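Side-chain contacts in aldehyde dehydrogenase (Burkholderia vietnamiensis, PDB 5KF0), which probably oxidises aldehydes to carboxylic acids with a nicotinamide adenine dinucleotide as electron acceptor, and binds NADPH in this crystal: residues 31-36 with 324-329; 78-83 with 115-120; 89-94 with 108-113; 162-167 with 188-193. One frame throughout, in Å; residues are numbered along the deposited sequence. Where two conformers were deposited one is given.

Contact 1 (31-36 with 324-329)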
# COMPACT_ATOMS: atom_id res chain seq x y z
N VAL A 31 7.43 43.65 15.98
CA VAL A 31 7.49 43.07 14.64
C VAL A 31 7.52 44.22 13.65
O VAL A 31 6.59 45.03 13.61
CB VAL A 31 6.28 42.15 14.38
CG1 VAL A 31 6.36 41.55 12.97
CG2 VAL A 31 6.18 41.06 15.45
N THR A 32 8.60 44.31 12.87
CA THR A 32 8.74 45.41 11.93
C THR A 32 8.16 45.06 10.56
O THR A 32 8.14 43.90 10.15
CB THR A 32 10.21 45.80 11.74
OG1 THR A 32 10.93 44.66 11.23
CG2 THR A 32 10.81 46.28 13.06
N ASP A 33 7.70 46.09 9.87
CA ASP A 33 7.49 46.02 8.43
C ASP A 33 8.86 45.96 7.76
O ASP A 33 9.68 46.86 7.95
CB ASP A 33 6.68 47.24 7.99
CG ASP A 33 6.37 47.26 6.49
OD1 ASP A 33 7.27 47.01 5.67
OD2 ASP A 33 5.21 47.58 6.14
N LYS A 34 9.13 44.87 7.04
CA LYS A 34 10.49 44.66 6.56
C LYS A 34 10.85 45.56 5.38
O LYS A 34 12.02 45.59 4.98
CB LYS A 34 10.68 43.19 6.18
CG LYS A 34 10.40 42.22 7.34
CD LYS A 34 11.31 42.51 8.55
CE LYS A 34 11.07 41.52 9.71
NZ LYS A 34 9.67 41.62 10.24
N PHE A 35 9.90 46.30 4.82
CA PHE A 35 10.21 47.30 3.80
C PHE A 35 10.36 48.69 4.41
O PHE A 35 11.34 49.39 4.14
CB PHE A 35 9.12 47.32 2.71
CG PHE A 35 9.40 48.29 1.60
CD1 PHE A 35 8.62 49.44 1.44
CD2 PHE A 35 10.45 48.08 0.73
CE1 PHE A 35 8.89 50.34 0.42
CE2 PHE A 35 10.72 48.98 -0.29
CZ PHE A 35 9.94 50.11 -0.44
N SER A 36 9.40 49.10 5.24
CA SER A 36 9.46 50.44 5.83
C SER A 36 10.39 50.53 7.02
O SER A 36 10.87 51.63 7.35
CB SER A 36 8.06 50.89 6.26
OG SER A 36 7.66 50.21 7.43
N ASP A 324 8.64 48.18 -3.28
CA ASP A 324 7.69 47.97 -2.19
C ASP A 324 6.94 46.66 -2.41
O ASP A 324 6.31 46.48 -3.47
CB ASP A 324 6.72 49.15 -2.15
CG ASP A 324 5.83 49.16 -0.91
OD1 ASP A 324 5.67 48.11 -0.25
OD2 ASP A 324 5.28 50.25 -0.60
N PRO A 325 6.96 45.72 -1.46
CA PRO A 325 6.21 44.47 -1.65
C PRO A 325 4.70 44.67 -1.67
O PRO A 325 3.99 43.77 -2.15
CB PRO A 325 6.67 43.60 -0.46
CG PRO A 325 7.14 44.58 0.56
CD PRO A 325 7.75 45.72 -0.21
N LYS A 326 4.19 45.82 -1.21
CA LYS A 326 2.77 46.10 -1.32
C LYS A 326 2.35 46.42 -2.75
O LYS A 326 1.15 46.38 -3.06
CB LYS A 326 2.41 47.27 -0.39
CG LYS A 326 2.72 46.97 1.07
CD LYS A 326 2.43 48.17 1.97
CE LYS A 326 3.72 48.80 2.46
NZ LYS A 326 4.57 47.85 3.27
N ASP A 327 3.30 46.74 -3.61
CA ASP A 327 3.01 47.03 -5.00
C ASP A 327 2.80 45.72 -5.75
O ASP A 327 3.69 44.86 -5.71
CB ASP A 327 4.17 47.84 -5.58
CG ASP A 327 3.96 48.27 -7.02
OD1 ASP A 327 3.04 47.80 -7.71
OD2 ASP A 327 4.76 49.11 -7.47
N PRO A 328 1.65 45.49 -6.38
CA PRO A 328 1.44 44.21 -7.07
C PRO A 328 2.36 44.01 -8.26
O PRO A 328 2.42 42.89 -8.78
CB PRO A 328 -0.03 44.27 -7.51
CG PRO A 328 -0.34 45.74 -7.58
CD PRO A 328 0.45 46.35 -6.45
N SER A 329 3.08 45.04 -8.71
CA SER A 329 4.06 44.84 -9.78
C SER A 329 5.44 44.46 -9.25
O SER A 329 6.32 44.13 -10.05
CB SER A 329 4.18 46.10 -10.64
OG SER A 329 4.78 47.17 -9.94
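At the surface, a salt bridge and a CH-pi contact, with a carboxylate nearly flat on a phenyl ring, join D33 and F35, just past the edge strand 29-32, to D324, P325 and K326 in the loop between helices 306-319 and 338-353. D324 CA sits over the middle of one face of the F35 ring, 3.6 Å from its centroid. On that same face the D324 carboxylate plane is 19° from the ring's, while P325 CD packs against the ring carbon F35 CG at 3.6 Å. F35 reaches them because its CG stands anti to the backbone N (chi1 -178°), and a broad, flat phenyl has surface enough for both the proline CD and the carboxylate. The backbone is shaped by Asx turns on both sides: D33 OD1 accepts from F35 N and from S36 N, the latter above the carboxylate plane, and D324 OD1 takes K326 N at 2.9 Å. Aspartate fits both positions, its short side chain folding back on the main chain. Across the contact, K326 NZ meets D33 OD2 at 3.0 Å on its syn lone pair. K326 NZ also keeps a longer ion pair, 3.7 Å from D324 OD1.

Contact 2 (78-83 with 115-120)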
# COMPACT_ATOMS: atom_id res chain seq x y z
N ASP A 78 -11.01 21.21 8.78
CA ASP A 78 -11.93 21.86 7.86
C ASP A 78 -12.32 23.24 8.35
O ASP A 78 -12.52 24.16 7.54
CB ASP A 78 -13.19 21.02 7.67
CG ASP A 78 -12.92 19.72 6.95
OD1 ASP A 78 -11.92 19.65 6.21
OD2 ASP A 78 -13.73 18.78 7.11
N HIS A 79 -12.49 23.41 9.67
CA HIS A 79 -12.76 24.74 10.21
C HIS A 79 -11.64 25.71 9.87
O HIS A 79 -11.89 26.86 9.50
CB HIS A 79 -12.93 24.69 11.73
CG HIS A 79 -13.20 26.04 12.33
ND1 HIS A 79 -14.43 26.65 12.27
CD2 HIS A 79 -12.38 26.90 12.99
CE1 HIS A 79 -14.37 27.82 12.88
NE2 HIS A 79 -13.15 28.00 13.33
N CYS A 80 -10.39 25.25 10.01
CA CYS A 80 -9.24 26.07 9.64
C CYS A 80 -9.28 26.46 8.17
O CYS A 80 -9.11 27.63 7.83
CB CYS A 80 -7.94 25.32 9.94
SG CYS A 80 -7.63 25.11 11.72
N VAL A 81 -9.51 25.48 7.28
CA VAL A 81 -9.59 25.76 5.85
C VAL A 81 -10.63 26.84 5.57
O VAL A 81 -10.37 27.80 4.84
CB VAL A 81 -9.91 24.48 5.06
CG1 VAL A 81 -10.26 24.82 3.60
CG2 VAL A 81 -8.74 23.52 5.12
N ALA A 82 -11.82 26.68 6.14
CA ALA A 82 -12.89 27.65 5.89
C ALA A 82 -12.51 29.04 6.39
O ALA A 82 -12.78 30.04 5.71
CB ALA A 82 -14.18 27.19 6.56
N ARG A 83 -11.90 29.12 7.57
CA ARG A 83 -11.58 30.43 8.13
C ARG A 83 -10.39 31.07 7.42
O ARG A 83 -10.36 32.30 7.29
CB ARG A 83 -11.31 30.30 9.64
CG ARG A 83 -12.54 29.87 10.45
CD ARG A 83 -13.54 31.02 10.68
NE ARG A 83 -13.02 31.94 11.69
CZ ARG A 83 -12.86 33.25 11.52
NH1 ARG A 83 -13.23 33.84 10.38
NH2 ARG A 83 -12.35 33.98 12.50
N ASP A 115 -4.14 24.81 0.93
CA ASP A 115 -3.86 23.52 0.30
C ASP A 115 -3.32 22.52 1.31
O ASP A 115 -3.73 21.36 1.34
CB ASP A 115 -2.84 23.68 -0.84
CG ASP A 115 -3.40 24.37 -2.09
OD1 ASP A 115 -4.63 24.49 -2.25
OD2 ASP A 115 -2.57 24.78 -2.94
N THR A 116 -2.36 22.96 2.14
CA THR A 116 -1.72 22.05 3.09
C THR A 116 -2.72 21.55 4.13
O THR A 116 -2.76 20.35 4.43
CB THR A 116 -0.53 22.76 3.74
OG1 THR A 116 0.42 23.10 2.73
CG2 THR A 116 0.14 21.89 4.80
N PHE A 117 -3.55 22.44 4.67
CA PHE A 117 -4.58 21.99 5.60
C PHE A 117 -5.61 21.10 4.92
O PHE A 117 -6.14 20.17 5.56
CB PHE A 117 -5.27 23.19 6.27
CG PHE A 117 -4.57 23.65 7.52
CD1 PHE A 117 -3.36 24.34 7.44
CD2 PHE A 117 -5.11 23.39 8.77
CE1 PHE A 117 -2.70 24.74 8.60
CE2 PHE A 117 -4.46 23.80 9.93
CZ PHE A 117 -3.25 24.48 9.84
N ARG A 118 -5.92 21.34 3.65
CA ARG A 118 -6.89 20.49 2.97
C ARG A 118 -6.34 19.08 2.77
O ARG A 118 -7.08 18.10 2.94
CB ARG A 118 -7.32 21.10 1.64
CG ARG A 118 -8.35 20.24 0.96
CD ARG A 118 -9.07 20.93 -0.15
NE ARG A 118 -10.20 20.10 -0.55
CZ ARG A 118 -11.03 20.37 -1.54
NH1 ARG A 118 -10.88 21.47 -2.27
NH2 ARG A 118 -12.02 19.53 -1.79
N VAL A 119 -5.06 18.96 2.41
CA VAL A 119 -4.47 17.62 2.32
C VAL A 119 -4.55 16.92 3.67
O VAL A 119 -4.87 15.72 3.76
CB VAL A 119 -3.01 17.67 1.82
CG1 VAL A 119 -2.38 16.28 1.82
CG2 VAL A 119 -2.93 18.27 0.43
N ALA A 120 -4.24 17.65 4.75
CA ALA A 120 -4.32 17.06 6.08
C ALA A 120 -5.74 16.63 6.42
O ALA A 120 -5.94 15.58 7.04
CB ALA A 120 -3.79 18.04 7.12
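C80 and V81 of helix 70-86 pack against F117 of helix 103-123, the two helices running nearly antiparallel at 156° with their axes 9.0 Å apart at closest approach. The tight part is wholly apolar and buried. C80 CB lies 3.6 Å from F117 CD2, and C80 SG is 3.9 Å from F117 CE2, an oblique approach that makes a sulfur-aromatic contact. Beside it the side chains of V81 and F117 run alongside one another, pointing opposite ways, with V81 CG2 touching F117 CB at 3.7 Å. V81 suits this place because the methyl group CG2, anti to the carbonyl carbon, is presented directly to the other helix, while the small cysteine leaves room for a phenyl ring. F84, one turn on from C80, adds an edge-to-face partner to F117, and A169 of helix 164-178 also packs on this ring. The helix pair probably belongs to the helical layer of the cofactor-binding domain of the aldehyde dehydrogenase fold. The looser side lies toward R118. There V81 CG2 is 3.9 Å from the backbone atom R118 N, and the rest of the arginine runs outward to the partly exposed side. Two conformers of R118 were deposited. In the one described here, its stretched chain carries NH2 to a salt bridge with D78 of the second subunit, and D78 receives R118 of the second subunit in return; these intersubunit bridges may not be kept in the other conformer.

Contact 3 (89-94 with 108-113). With MG (magnesium ion), chain F; ACT (acetate ion), chain H.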
# COMPACT_ATOMS: atom_id res chain seq x y z
N ASP A 89 -7.29 37.75 2.62
CA ASP A 89 -6.58 39.01 2.43
C ASP A 89 -5.87 39.47 3.70
O ASP A 89 -4.80 40.07 3.63
CB ASP A 89 -7.55 40.09 1.95
CG ASP A 89 -8.14 39.76 0.59
OD1 ASP A 89 -7.44 39.18 -0.25
OD2 ASP A 89 -9.32 40.10 0.35
N GLU A 90 -6.46 39.18 4.87
CA GLU A 90 -5.80 39.52 6.13
C GLU A 90 -4.50 38.74 6.28
O GLU A 90 -3.45 39.31 6.63
CB GLU A 90 -6.75 39.24 7.29
CG GLU A 90 -6.11 39.37 8.66
CD GLU A 90 -7.04 38.89 9.76
OE1 GLU A 90 -8.19 38.50 9.46
OE2 GLU A 90 -6.61 38.90 10.94
N LEU A 91 -4.54 37.43 6.02
CA LEU A 91 -3.34 36.61 6.11
C LEU A 91 -2.28 37.07 5.12
O LEU A 91 -1.09 37.15 5.46
CB LEU A 91 -3.70 35.14 5.88
CG LEU A 91 -4.39 34.50 7.08
CD1 LEU A 91 -5.18 33.27 6.65
CD2 LEU A 91 -3.37 34.15 8.15
N ALA A 92 -2.70 37.37 3.88
CA ALA A 92 -1.76 37.80 2.85
C ALA A 92 -1.10 39.12 3.22
O ALA A 92 0.11 39.29 3.03
CB ALA A 92 -2.47 37.92 1.50
N GLU A 93 -1.88 40.07 3.74
CA GLU A 93 -1.29 41.35 4.10
C GLU A 93 -0.34 41.20 5.28
O GLU A 93 0.73 41.81 5.30
CB GLU A 93 -2.37 42.38 4.43
CG GLU A 93 -1.76 43.64 5.04
CD GLU A 93 -2.69 44.83 5.09
OE1 GLU A 93 -3.90 44.65 5.36
OE2 GLU A 93 -2.19 45.95 4.87
N ALA A 94 -0.72 40.40 6.28
CA ALA A 94 0.17 40.17 7.42
C ALA A 94 1.50 39.61 6.95
O ALA A 94 2.57 40.05 7.38
CB ALA A 94 -0.48 39.23 8.43
N GLY A 108 -0.04 33.87 -2.85
CA GLY A 108 0.27 32.51 -3.24
C GLY A 108 0.56 31.61 -2.05
O GLY A 108 0.19 30.43 -2.05
N GLU A 109 1.23 32.15 -1.02
CA GLU A 109 1.51 31.32 0.14
C GLU A 109 0.25 31.04 0.95
O GLU A 109 0.11 29.96 1.53
CB GLU A 109 2.58 31.95 1.04
CG GLU A 109 2.90 31.05 2.23
CD GLU A 109 4.02 31.52 3.13
OE1 GLU A 109 4.80 32.41 2.74
OE2 GLU A 109 4.12 30.98 4.25
N VAL A 110 -0.68 32.01 1.02
CA VAL A 110 -1.93 31.73 1.72
C VAL A 110 -2.71 30.64 0.99
O VAL A 110 -3.32 29.77 1.62
CB VAL A 110 -2.76 33.03 1.87
CG1 VAL A 110 -4.07 32.75 2.62
CG2 VAL A 110 -1.95 34.08 2.63
N THR A 111 -2.68 30.64 -0.35
CA THR A 111 -3.29 29.54 -1.08
C THR A 111 -2.65 28.21 -0.70
O THR A 111 -3.35 27.20 -0.53
CB THR A 111 -3.18 29.78 -2.59
OG1 THR A 111 -3.89 30.99 -2.92
CG2 THR A 111 -3.76 28.62 -3.38
N ARG A 112 -1.33 28.19 -0.54
CA ARG A 112 -0.62 26.98 -0.14
C ARG A 112 -1.00 26.55 1.27
O ARG A 112 -1.14 25.36 1.56
CB ARG A 112 0.89 27.21 -0.23
CG ARG A 112 1.40 27.41 -1.64
CD ARG A 112 1.61 26.09 -2.36
NE ARG A 112 2.59 25.24 -1.66
CZ ARG A 112 3.90 25.42 -1.71
NH1 ARG A 112 4.42 26.41 -2.43
NH2 ARG A 112 4.71 24.61 -1.03
N LEU A 113 -1.13 27.52 2.18
CA LEU A 113 -1.56 27.24 3.55
C LEU A 113 -2.88 26.48 3.55
O LEU A 113 -3.05 25.49 4.26
CB LEU A 113 -1.70 28.56 4.32
CG LEU A 113 -2.53 28.53 5.62
CD1 LEU A 113 -1.83 27.72 6.72
CD2 LEU A 113 -2.84 29.95 6.13
MG MG F . -3.29 47.43 5.35
C ACT H . 8.38 25.37 -0.20
O ACT H . 7.81 25.89 -1.21
OXT ACT H . 7.65 25.03 0.76
CH3 ACT H . 9.86 25.15 -0.13
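V110 of helix 103-123 fits against L91 and A92 of helix 88-99. Just before it, E109 takes no part across the two segments; its carboxylate serves other partners, E109 OE2 accepting from the backbone N of N166 in helix 164-178 and E109 OE1 making a salt bridge with K101. V110 buries the largest share of the contact. Its CG2, anti to the carbonyl carbon, is set against the backbone of the facing helix, 3.6 Å from A92 N. The same methyl, V110 CG2, reaches L91 CB at 3.8 Å. A92 suits the spot because a single methyl lets V110 come close to the main chain, and the branched valine touches both L91 and A92. R112 points to the far side of its helix. In the conformer given, one of two deposited, it forms a salt bridge with D450, and a bound acetate, probably from the crystallisation liquor, lies at the edge of the guanidinium in weak hydrogen bonds. L113, one turn after V110, returns to the interface and crosses L91 at about a right angle, L91 CD1 meeting L113 CD2 at 4.1 Å. On the outer side of helix 88-99, E93 OE2 binds a magnesium ion at 1.9 Å, together with H6 and H8 of the N-terminal histidine run, evidently an expression tag. With 9.2 Å between axes and 124° between directions, these are two consecutive helices, joined by a short link, crossing steeply in the helical part of the aldehyde dehydrogenase fold.

Contact 4 (162-167 with 188-193). With NDP (NADPH dihydro-nicotinamide-adenine-dinucleotide phosphate), chain E.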
# COMPACT_ATOMS: atom_id res chain seq x y z
N ASN A 162 10.67 32.70 6.39
CA ASN A 162 10.45 33.10 5.00
C ASN A 162 9.15 32.59 4.41
O ASN A 162 8.53 33.29 3.60
CB ASN A 162 11.63 32.66 4.12
CG ASN A 162 11.78 31.16 4.06
OD1 ASN A 162 11.66 30.47 5.08
ND2 ASN A 162 12.08 30.65 2.88
N PHE A 163 8.70 31.39 4.78
CA PHE A 163 7.38 30.90 4.42
C PHE A 163 6.68 30.60 5.74
O PHE A 163 6.42 29.43 6.07
CB PHE A 163 7.41 29.65 3.54
CG PHE A 163 8.34 29.72 2.34
CD1 PHE A 163 8.54 30.91 1.64
CD2 PHE A 163 8.98 28.59 1.90
CE1 PHE A 163 9.39 30.94 0.53
CE2 PHE A 163 9.83 28.61 0.79
CZ PHE A 163 10.03 29.79 0.11
N PRO A 164 6.38 31.62 6.54
CA PRO A 164 5.96 31.35 7.93
C PRO A 164 4.61 30.68 8.03
O PRO A 164 4.40 29.89 8.95
CB PRO A 164 5.96 32.74 8.58
CG PRO A 164 5.71 33.68 7.44
CD PRO A 164 6.40 33.07 6.25
N LEU A 165 3.68 30.98 7.12
CA LEU A 165 2.38 30.32 7.16
C LEU A 165 2.50 28.87 6.73
O LEU A 165 2.11 27.96 7.47
CB LEU A 165 1.38 31.06 6.25
CG LEU A 165 0.91 32.41 6.78
CD1 LEU A 165 -0.02 33.08 5.78
CD2 LEU A 165 0.21 32.24 8.11
N ASN A 166 3.03 28.63 5.53
CA ASN A 166 2.95 27.27 5.00
C ASN A 166 3.89 26.31 5.72
O ASN A 166 3.56 25.12 5.86
CB ASN A 166 3.23 27.25 3.51
CG ASN A 166 2.72 25.96 2.86
OD1 ASN A 166 1.63 25.48 3.19
ND2 ASN A 166 3.52 25.40 1.99
N LEU A 167 5.06 26.77 6.16
CA LEU A 167 5.96 25.85 6.86
C LEU A 167 5.47 25.55 8.27
O LEU A 167 5.70 24.45 8.79
CB LEU A 167 7.38 26.39 6.85
CG LEU A 167 7.93 26.43 5.42
CD1 LEU A 167 9.27 27.19 5.40
CD2 LEU A 167 8.08 25.01 4.82
N SER A 188 10.73 34.85 15.33
CA SER A 188 10.41 36.09 16.03
C SER A 188 10.24 37.25 15.05
O SER A 188 9.51 38.21 15.35
CB SER A 188 11.50 36.42 17.05
OG SER A 188 11.62 35.40 18.02
N ARG A 189 10.91 37.19 13.90
CA ARG A 189 10.73 38.23 12.90
C ARG A 189 9.37 38.15 12.22
O ARG A 189 8.92 39.16 11.66
CB ARG A 189 11.85 38.15 11.84
CG ARG A 189 13.19 38.75 12.31
CD ARG A 189 14.34 38.39 11.35
NE ARG A 189 14.62 36.95 11.36
CZ ARG A 189 15.51 36.34 10.57
NH1 ARG A 189 16.22 37.02 9.69
NH2 ARG A 189 15.67 35.04 10.66
N THR A 190 8.72 36.98 12.25
CA THR A 190 7.46 36.76 11.53
C THR A 190 6.50 35.90 12.36
O THR A 190 6.11 34.80 11.93
CB THR A 190 7.70 36.09 10.17
OG1 THR A 190 8.33 34.81 10.37
CG2 THR A 190 8.59 36.95 9.26
N PRO A 191 6.07 36.37 13.53
CA PRO A 191 5.16 35.57 14.37
C PRO A 191 3.68 35.73 14.09
O PRO A 191 2.90 34.88 14.55
CB PRO A 191 5.48 36.08 15.78
CG PRO A 191 5.70 37.56 15.55
CD PRO A 191 6.42 37.65 14.19
N VAL A 192 3.26 36.76 13.36
CA VAL A 192 1.84 37.11 13.33
C VAL A 192 1.02 36.05 12.60
O VAL A 192 -0.08 35.70 13.04
CB VAL A 192 1.64 38.49 12.69
CG1 VAL A 192 0.15 38.80 12.54
CG2 VAL A 192 2.34 39.56 13.53
N GLY A 193 1.53 35.54 11.48
CA GLY A 193 0.80 34.50 10.76
C GLY A 193 0.48 33.31 11.63
O GLY A 193 -0.66 32.83 11.67
PA NDP E . 17.03 30.21 11.38
O1A NDP E . 17.78 28.93 11.51
O2A NDP E . 17.91 31.44 11.65
O5B NDP E . 15.77 30.27 12.34
C5B NDP E . 14.73 29.28 12.14
C4B NDP E . 13.96 29.12 13.42
O4B NDP E . 14.81 28.49 14.42
C3B NDP E . 13.47 30.42 14.05
O3B NDP E . 12.22 30.22 14.71
C2B NDP E . 14.55 30.70 15.09
O2B NDP E . 14.14 31.52 16.20
C1B NDP E . 14.78 29.28 15.59
N9A NDP E . 16.02 29.08 16.32
C8A NDP E . 17.29 29.47 15.97
N7A NDP E . 18.21 29.08 16.82
C5A NDP E . 17.50 28.40 17.79
C6A NDP E . 17.90 27.74 18.97
N6A NDP E . 19.17 27.67 19.40
N1A NDP E . 16.94 27.14 19.71
C2A NDP E . 15.67 27.22 19.30
N3A NDP E . 15.17 27.82 18.21
C4A NDP E . 16.15 28.40 17.50
O3 NDP E . 16.41 30.30 9.92
PN NDP E . 15.62 31.44 9.15
O1N NDP E . 14.41 31.82 9.92
O2N NDP E . 16.60 32.55 8.86
O5D NDP E . 15.15 30.75 7.80
C5D NDP E . 15.99 30.53 6.66
C4D NDP E . 16.52 29.12 6.71
O4D NDP E . 15.42 28.18 6.73
C3D NDP E . 17.37 28.76 5.49
O3D NDP E . 18.54 28.02 5.82
C2D NDP E . 16.40 27.96 4.64
O2D NDP E . 16.97 27.08 3.68
C1D NDP E . 15.62 27.21 5.71
N1N NDP E . 14.36 26.76 5.14
C2N NDP E . 14.05 25.43 5.03
C3N NDP E . 12.97 24.98 4.36
C7N NDP E . 12.60 23.54 4.31
O7N NDP E . 11.39 23.26 4.27
N7N NDP E . 13.56 22.63 4.24
C4N NDP E . 12.11 25.94 3.61
C5N NDP E . 12.33 27.34 4.08
C6N NDP E . 13.43 27.68 4.74
P2B NDP E . 14.22 33.16 16.12
O1X NDP E . 14.57 33.53 14.73
O2X NDP E . 12.88 33.59 16.63
O3X NDP E . 15.28 33.57 17.12
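The NADPH site of a Rossmann-type domain is bordered by this contact, in which the turns following the parallel strands 155-158 and 182-185 lie against each other where two helices begin. P164 and T190 cross at about a right angle, with P164 CB 3.6 Å from T190 OG1. The threonine oxygen stands between the backbone N and the carbonyl carbon (chi1 61°), on the side of the proline, and it also makes a weak hydrogen bond with the backbone oxygen of F161. Proline suits a place near the beginning of a helix, where its lack of an N-H costs no helical bond. Further along, L165 CD2 rests on the bare backbone of G193, 3.5 Å from G193 CA; without a side chain, the glycine lets the leucine methyl settle directly on the main chain. Residues beside this packing handle the cofactor. S188 grips one oxygen of the 2'-phosphate twice, through S188 N at 2.8 Å and S188 OG at 2.6 Å from NDP O2X, and R189 NH2 reaches the pyrophosphate atom NDP O2N at 3.2 Å, its cation matching the anionic group. At the nicotinamide end N162 and L167 border the ring, L167 CD1 lying 3.3 Å from NDP C5N. Helix 88-99 packs on both segments: L95 touches P164, L91 touches L165, and the E98 carboxylate accepts from V192 N and G193 N near the beginning of helix 192-202, while helix 103-123 adds V110 against L165 and strand 29-32 lies against P191.

From the N terminus, strand 29-32 leads into contact 1, whose partner comes almost 290 residues later; this widest loop encloses the other three contacts. Within it, contact 2 joins helix 70-86 to helix 103-123, and contact 3 sits inside that span, tying helix 88-99 to an earlier part of helix 103-123. Contact 4 follows in series, closing a loop of about 20 residues that holds the rest of helix 164-178 and strand 182-185; none cross. Probable hydrogen bonds link K34 to R189 (contacts 1 and 4), T116 to N166 (2 and 4) and E109 to N166 (3 and 4). Together they join the N-terminal sheet, helices and cofactor-binding strands, with contact 1 adding the loop between helices 306-319 and 338-353.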